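Local coordinates for protein extracellular ligand-binding receptor (Rhodopseudomonas palustris, PDB 3SG0) that probably serves as the solute-binding receptor of an ABC transport system, binding phenylglyoxylate and probably related aromatic acids derived from lignin, at residues Q25-I30 against K62-A67; R132-Y137 against A339-I344. One frame throughout, in Å; residues are numbered along the deposited sequence.

In the fold
Both contacts reach the same mixed sheet, whose order is 57-58, 61-69, 28-34, 92-94, 116-118 and 136-138. Contact 1 joins the neighbouring strands 28-34 and 61-69, whereas contact 2 brings helix 334-344 against the outermost strand 136-138 and the 3-10 turn before it. Their centres lie about 18 Å apart, and helix 306-328 touches side chains of both: Ile28, Ile30 and Tyr65 in contact 1, Ile344 among those in contact 2. Each is partly buried. The chemistry differs with the place: contact 1 rests on regular parallel backbone pairing, while contact 2 depends on side chains, with hydrogen bonds from an arginine and a tyrosine and two CH-pi contacts.

Contact 1 of 2, residues Q25-I30 against K62-A67; sequences QAEIKI and KVTYFA
Strand 28-30 runs parallel to strand 62-67, their axes 4.7 Å apart at closest and 23° from parallel, with Ile28 paired to Val63, Lys29 to Thr64 and Ile30 to Tyr65. The backbone bonds alternate as parallel pairing requires: Ile28 N to Lys62 O, Thr64 N to Ile28 O, Ile30 N to Thr64 O and Phe66 N to Ile30 O, each 2.9 Å long. On one face, Ile30 sets CG1 against CG1 of Val63 at 3.8 Å, and its CB approaches CD1 of Tyr65 at 3.6 Å, the two side chains lying side by side and pointing the same way. Helix 306-328 packs on this face through Ile322 and Met315, and the Tyr65 hydroxyl reaches the carbonyl of Pro55. The Lys29 and Thr64 face is more polar. Glu27, just before the strand, holds CG between its own backbone N and carbonyl carbon (chi1 74°) and bends again at chi2, which turns the carboxylate across to Thr64. There the Thr64 hydroxyl donates to OE1 of Glu27 at 2.7 Å, meeting the lone pair directed away from OE2. Farther along, the extended Lys29 chain passes the edge of the Phe66 ring, CG lying 3.8 Å from CE2. This pairing of the first strand with 61-69, in the sheet order 2-1-3-4-5 once hairpin strand 57-58 is set aside, is that of a type I periplasmic binding fold. Chemically, the join is apolar beneath the helix and more mixed on the other face, where the Thr64-Glu27 bond lies beside the Lys29-Phe66 contact and probably helps to stabilise the negative charge on OE1.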
loop_
_atom_site.group_PDB
_atom_site.type_symbol
_atom_site.label_atom_id
_atom_site.label_comp_id
_atom_site.label_asym_id
_atom_site.label_seq_id
_atom_site.Cartn_x
_atom_site.Cartn_y
_atom_site.Cartn_z
ATOM N N GLN A 25 26.793 22.514 7.266
ATOM C CA GLN A 25 25.370 22.319 7.524
ATOM C C GLN A 25 24.886 20.982 6.970
ATOM O O GLN A 25 25.344 20.531 5.919
ATOM C CB GLN A 25 24.564 23.466 6.931
ATOM N N ALA A 26 23.958 20.350 7.682
ATOM C CA ALA A 26 23.402 19.072 7.250
ATOM C C ALA A 26 22.665 19.211 5.922
ATOM O O ALA A 26 21.990 20.211 5.680
ATOM C CB ALA A 26 22.466 18.508 8.315
ATOM N N GLU A 27 22.813 18.205 5.065
ATOM C CA GLU A 27 22.028 18.107 3.843
ATOM C C GLU A 27 20.655 17.592 4.248
ATOM O O GLU A 27 20.422 17.348 5.427
ATOM C CB GLU A 27 22.690 17.141 2.859
ATOM C CG GLU A 27 22.558 15.658 3.215
ATOM C CD GLU A 27 23.672 15.132 4.109
ATOM O OE1 GLU A 27 23.969 13.920 4.030
ATOM O OE2 GLU A 27 24.245 15.917 4.893
ATOM N N ILE A 28 19.754 17.418 3.286
ATOM C CA ILE A 28 18.455 16.822 3.580
ATOM C C ILE A 28 18.644 15.322 3.773
ATOM O O ILE A 28 19.350 14.673 2.998
ATOM C CB ILE A 28 17.455 17.103 2.454
ATOM C CG1 ILE A 28 17.204 18.610 2.349
ATOM C CG2 ILE A 28 16.158 16.361 2.706
ATOM C CD1 ILE A 28 16.403 19.023 1.131
ATOM N N LYS A 29 18.025 14.771 4.812
ATOM C CA LYS A 29 18.179 13.350 5.126
ATOM C C LYS A 29 16.828 12.682 5.221
ATOM O O LYS A 29 15.923 13.183 5.893
ATOM C CB LYS A 29 18.934 13.175 6.437
ATOM C CG LYS A 29 20.356 13.696 6.410
ATOM C CD LYS A 29 21.016 13.479 7.756
ATOM C CE LYS A 29 22.486 13.845 7.720
ATOM N NZ LYS A 29 23.172 13.416 8.972
ATOM N N ILE A 30 16.682 11.562 4.523
ATOM C CA ILE A 30 15.422 10.836 4.470
ATOM C C ILE A 30 15.684 9.431 4.991
ATOM O O ILE A 30 16.566 8.731 4.471
ATOM C CB ILE A 30 14.909 10.726 3.023
ATOM C CG1 ILE A 30 14.801 12.101 2.353
ATOM C CG2 ILE A 30 13.594 9.963 2.976
ATOM C CD1 ILE A 30 13.752 13.002 2.923
ATOM N N LYS A 62 21.532 18.779 -1.418
ATOM C CA LYS A 62 21.781 17.349 -1.520
ATOM C C LYS A 62 20.806 16.592 -0.627
ATOM O O LYS A 62 20.429 17.076 0.442
ATOM C CB LYS A 62 23.221 17.014 -1.121
ATOM C CG LYS A 62 23.572 15.541 -1.294
ATOM C CD LYS A 62 25.033 15.248 -0.979
ATOM C CE LYS A 62 25.304 15.270 0.515
ATOM N NZ LYS A 62 26.658 14.733 0.833
ATOM N N VAL A 63 20.403 15.411 -1.077
ATOM C CA VAL A 63 19.520 14.546 -0.311
ATOM C C VAL A 63 20.217 13.205 -0.137
ATOM O O VAL A 63 20.711 12.628 -1.110
ATOM C CB VAL A 63 18.187 14.320 -1.043
ATOM C CG1 VAL A 63 17.253 13.441 -0.209
ATOM C CG2 VAL A 63 17.520 15.649 -1.363
ATOM N N THR A 64 20.277 12.725 1.101
ATOM C CA THR A 64 20.860 11.431 1.414
ATOM C C THR A 64 19.767 10.529 1.983
ATOM O O THR A 64 18.999 10.952 2.853
ATOM C CB THR A 64 21.963 11.584 2.462
ATOM O OG1 THR A 64 22.987 12.451 1.951
ATOM C CG2 THR A 64 22.569 10.228 2.808
ATOM N N TYR A 65 19.710 9.289 1.501
ATOM C CA TYR A 65 18.722 8.312 1.939
ATOM C C TYR A 65 19.385 7.271 2.821
ATOM O O TYR A 65 20.491 6.806 2.524
ATOM C CB TYR A 65 18.095 7.627 0.726
ATOM C CG TYR A 65 17.405 8.610 -0.187
ATOM C CD1 TYR A 65 16.096 8.999 0.057
ATOM C CD2 TYR A 65 18.065 9.179 -1.271
ATOM C CE1 TYR A 65 15.458 9.911 -0.750
ATOM C CE2 TYR A 65 17.428 10.099 -2.090
ATOM C CZ TYR A 65 16.122 10.457 -1.822
ATOM O OH TYR A 65 15.467 11.370 -2.617
ATOM N N PHE A 66 18.702 6.907 3.899
ATOM C CA PHE A 66 19.165 5.886 4.828
ATOM C C PHE A 66 18.095 4.826 4.912
ATOM O O PHE A 66 17.078 5.035 5.575
ATOM C CB PHE A 66 19.365 6.501 6.207
ATOM C CG PHE A 66 20.368 7.615 6.229
ATOM C CD1 PHE A 66 21.692 7.361 6.549
ATOM C CD2 PHE A 66 19.996 8.915 5.924
ATOM C CE1 PHE A 66 22.629 8.384 6.569
ATOM C CE2 PHE A 66 20.927 9.943 5.942
ATOM C CZ PHE A 66 22.247 9.673 6.265
ATOM N N ALA A 67 18.308 3.699 4.238
ATOM C CA ALA A 67 17.303 2.654 4.108
ATOM C C ALA A 67 17.662 1.439 4.955
ATOM O O ALA A 67 18.805 0.973 4.929
ATOM C CB ALA A 67 17.163 2.251 2.647
#

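Contact 2 of 2, residues R132-Y137 against A339-I344; sequences RRKWVY and AIRDQI
Arg341 reaches from its helix across the 3-10 turn 133-135 and makes the closer-knit part of this contact together with Tyr137 and Ile344. Its aliphatic CD sits over one face of the Trp135 indole, 3.6 Å from the centroid of the six-membered ring, a CH-pi contact. With CG opposite the backbone N (chi1 -165°) and bends at chi2 and chi3, the guanidinium stands above the indole beyond CD, steeply inclined to it (78°). NH1 then donates to the carbonyl O of Lys134 at 2.9 Å, an edge-on bond almost within the guanidinium plane. Tyr137 in turn donates a hydrogen bond from its hydroxyl to the backbone O of Arg341 at 2.7 Å, while CG2 of Ile344 rests above the centre of the tyrosine ring, 3.6 Å from its centroid. The partly exposed side is looser across the segments: the bent Lys134 chain brings CD no closer than 3.8 Å to Arg341 NH1, and its NZ turns to the carbonyl of Pro361. The Arg341 charge is paired instead by its own helix with Asp342, and with Glu345 just after it. Among its neighbours, Trp135 rests on Ala110 of helix 99-111, His364 stacks on Tyr137, and Ile344 meets Met117 of strand 116-118 and Ala321 of helix 306-328, so helix 334-344 covers the 136-138 end of the sheet.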
loop_
_atom_site.group_PDB
_atom_site.type_symbol
_atom_site.label_atom_id
_atom_site.label_comp_id
_atom_site.label_asym_id
_atom_site.label_seq_id
_atom_site.Cartn_x
_atom_site.Cartn_y
_atom_site.Cartn_z
ATOM N N ARG A 132 -1.666 12.815 16.643
ATOM C CA ARG A 132 -0.457 12.089 16.256
ATOM C C ARG A 132 -0.406 11.874 14.749
ATOM O O ARG A 132 0.635 12.043 14.110
ATOM C CB ARG A 132 -0.393 10.747 16.985
ATOM C CG ARG A 132 -0.077 10.894 18.468
ATOM C CD ARG A 132 -0.427 9.636 19.241
ATOM N NE ARG A 132 -1.865 9.389 19.228
ATOM C CZ ARG A 132 -2.419 8.193 19.062
ATOM N NH1 ARG A 132 -1.658 7.123 18.899
ATOM N NH2 ARG A 132 -3.737 8.069 19.065
ATOM N N ARG A 133 -1.546 11.486 14.182
ATOM C CA ARG A 133 -1.669 11.275 12.751
ATOM C C ARG A 133 -1.501 12.575 11.969
ATOM O O ARG A 133 -1.326 12.545 10.750
ATOM C CB ARG A 133 -2.977 10.541 12.440
ATOM C CG ARG A 133 -2.931 9.088 12.887
ATOM C CD ARG A 133 -4.319 8.481 13.069
ATOM N NE ARG A 133 -4.240 7.033 13.251
ATOM C CZ ARG A 133 -3.890 6.415 14.373
ATOM N NH1 ARG A 133 -3.629 7.108 15.479
ATOM N NH2 ARG A 133 -3.805 5.090 14.389
ATOM N N LYS A 134 -1.492 13.722 12.662
ATOM C CA LYS A 134 -1.105 14.979 12.030
ATOM C C LYS A 134 0.266 14.884 11.385
ATOM O O LYS A 134 0.577 15.647 10.473
ATOM C CB LYS A 134 -1.056 16.126 13.038
ATOM C CG LYS A 134 -2.356 16.835 13.260
ATOM C CD LYS A 134 -2.860 17.561 12.029
ATOM C CE LYS A 134 -4.253 18.025 12.332
ATOM N NZ LYS A 134 -4.861 18.616 11.131
ATOM N N TRP A 135 1.103 13.985 11.901
ATOM C CA TRP A 135 2.467 13.827 11.412
ATOM C C TRP A 135 2.602 12.764 10.326
ATOM O O TRP A 135 3.702 12.557 9.825
ATOM C CB TRP A 135 3.421 13.541 12.586
ATOM C CG TRP A 135 3.551 14.731 13.472
ATOM C CD1 TRP A 135 2.832 15.001 14.594
ATOM C CD2 TRP A 135 4.412 15.852 13.264
ATOM N NE1 TRP A 135 3.201 16.219 15.110
ATOM C CE2 TRP A 135 4.176 16.761 14.312
ATOM C CE3 TRP A 135 5.375 16.170 12.295
ATOM C CZ2 TRP A 135 4.859 17.971 14.416
ATOM C CZ3 TRP A 135 6.056 17.369 12.402
ATOM C CH2 TRP A 135 5.790 18.258 13.452
ATOM N N VAL A 136 1.508 12.110 9.943
ATOM C CA VAL A 136 1.573 10.950 9.062
ATOM C C VAL A 136 0.846 11.212 7.750
ATOM O O VAL A 136 -0.264 11.756 7.749
ATOM C CB VAL A 136 0.935 9.723 9.756
ATOM C CG1 VAL A 136 1.083 8.461 8.902
ATOM C CG2 VAL A 136 1.552 9.520 11.124
ATOM N N TYR A 137 1.466 10.823 6.638
ATOM C CA TYR A 137 0.845 10.890 5.315
ATOM C C TYR A 137 0.894 9.514 4.682
ATOM O O TYR A 137 1.711 8.671 5.074
ATOM C CB TYR A 137 1.536 11.943 4.442
ATOM C CG TYR A 137 1.329 13.320 4.998
ATOM C CD1 TYR A 137 0.155 14.013 4.746
ATOM C CD2 TYR A 137 2.272 13.908 5.830
ATOM C CE1 TYR A 137 -0.057 15.267 5.274
ATOM C CE2 TYR A 137 2.058 15.160 6.378
ATOM C CZ TYR A 137 0.886 15.829 6.096
ATOM O OH TYR A 137 0.631 17.077 6.627
ATOM N N ALA A 339 7.806 22.444 8.711
ATOM C CA ALA A 339 7.415 23.082 7.464
ATOM C C ALA A 339 7.045 22.033 6.419
ATOM O O ALA A 339 6.088 22.202 5.674
ATOM C CB ALA A 339 8.519 23.998 6.951
ATOM N N ILE A 340 7.800 20.940 6.355
ATOM C CA ILE A 340 7.412 19.853 5.460
ATOM C C ILE A 340 6.026 19.320 5.823
ATOM O O ILE A 340 5.179 19.128 4.951
ATOM C CB ILE A 340 8.441 18.714 5.455
ATOM C CG1 ILE A 340 9.763 19.209 4.859
ATOM C CG2 ILE A 340 7.910 17.523 4.658
ATOM C CD1 ILE A 340 10.874 18.194 4.915
ATOM N N ARG A 341 5.806 19.069 7.111
ATOM C CA ARG A 341 4.509 18.576 7.562
ATOM C C ARG A 341 3.389 19.536 7.148
ATOM O O ARG A 341 2.337 19.106 6.663
ATOM C CB ARG A 341 4.508 18.378 9.083
ATOM C CG ARG A 341 3.334 17.531 9.609
ATOM C CD ARG A 341 2.705 18.092 10.892
ATOM N NE ARG A 341 2.062 19.371 10.619
ATOM C CZ ARG A 341 0.854 19.510 10.082
ATOM N NH1 ARG A 341 0.104 18.444 9.826
ATOM N NH2 ARG A 341 0.372 20.722 9.824
ATOM N N ASP A 342 3.606 20.832 7.360
ATOM C CA ASP A 342 2.621 21.852 6.997
ATOM C C ASP A 342 2.354 21.874 5.498
ATOM O O ASP A 342 1.218 22.050 5.055
ATOM C CB ASP A 342 3.100 23.256 7.409
ATOM C CG ASP A 342 3.091 23.489 8.914
ATOM O OD1 ASP A 342 2.389 22.778 9.655
ATOM O OD2 ASP A 342 3.780 24.432 9.363
ATOM N N GLN A 343 3.408 21.727 4.707
ATOM C CA GLN A 343 3.280 21.870 3.267
ATOM C C GLN A 343 2.594 20.675 2.603
ATOM O O GLN A 343 1.793 20.851 1.682
ATOM C CB GLN A 343 4.652 22.113 2.641
ATOM C CG GLN A 343 5.261 23.463 2.992
ATOM C CD GLN A 343 4.358 24.622 2.610
ATOM O OE1 GLN A 343 3.932 24.736 1.459
ATOM N NE2 GLN A 343 4.040 25.478 3.580
ATOM N N ILE A 344 2.889 19.453 3.045
ATOM C CA ILE A 344 2.283 18.289 2.396
ATOM C C ILE A 344 0.764 18.327 2.567
ATOM O O ILE A 344 0.013 17.943 1.679
ATOM C CB ILE A 344 2.885 16.974 2.902
ATOM C CG1 ILE A 344 4.369 16.917 2.520
ATOM C CG2 ILE A 344 2.123 15.793 2.322
ATOM C CD1 ILE A 344 5.104 15.704 3.057
#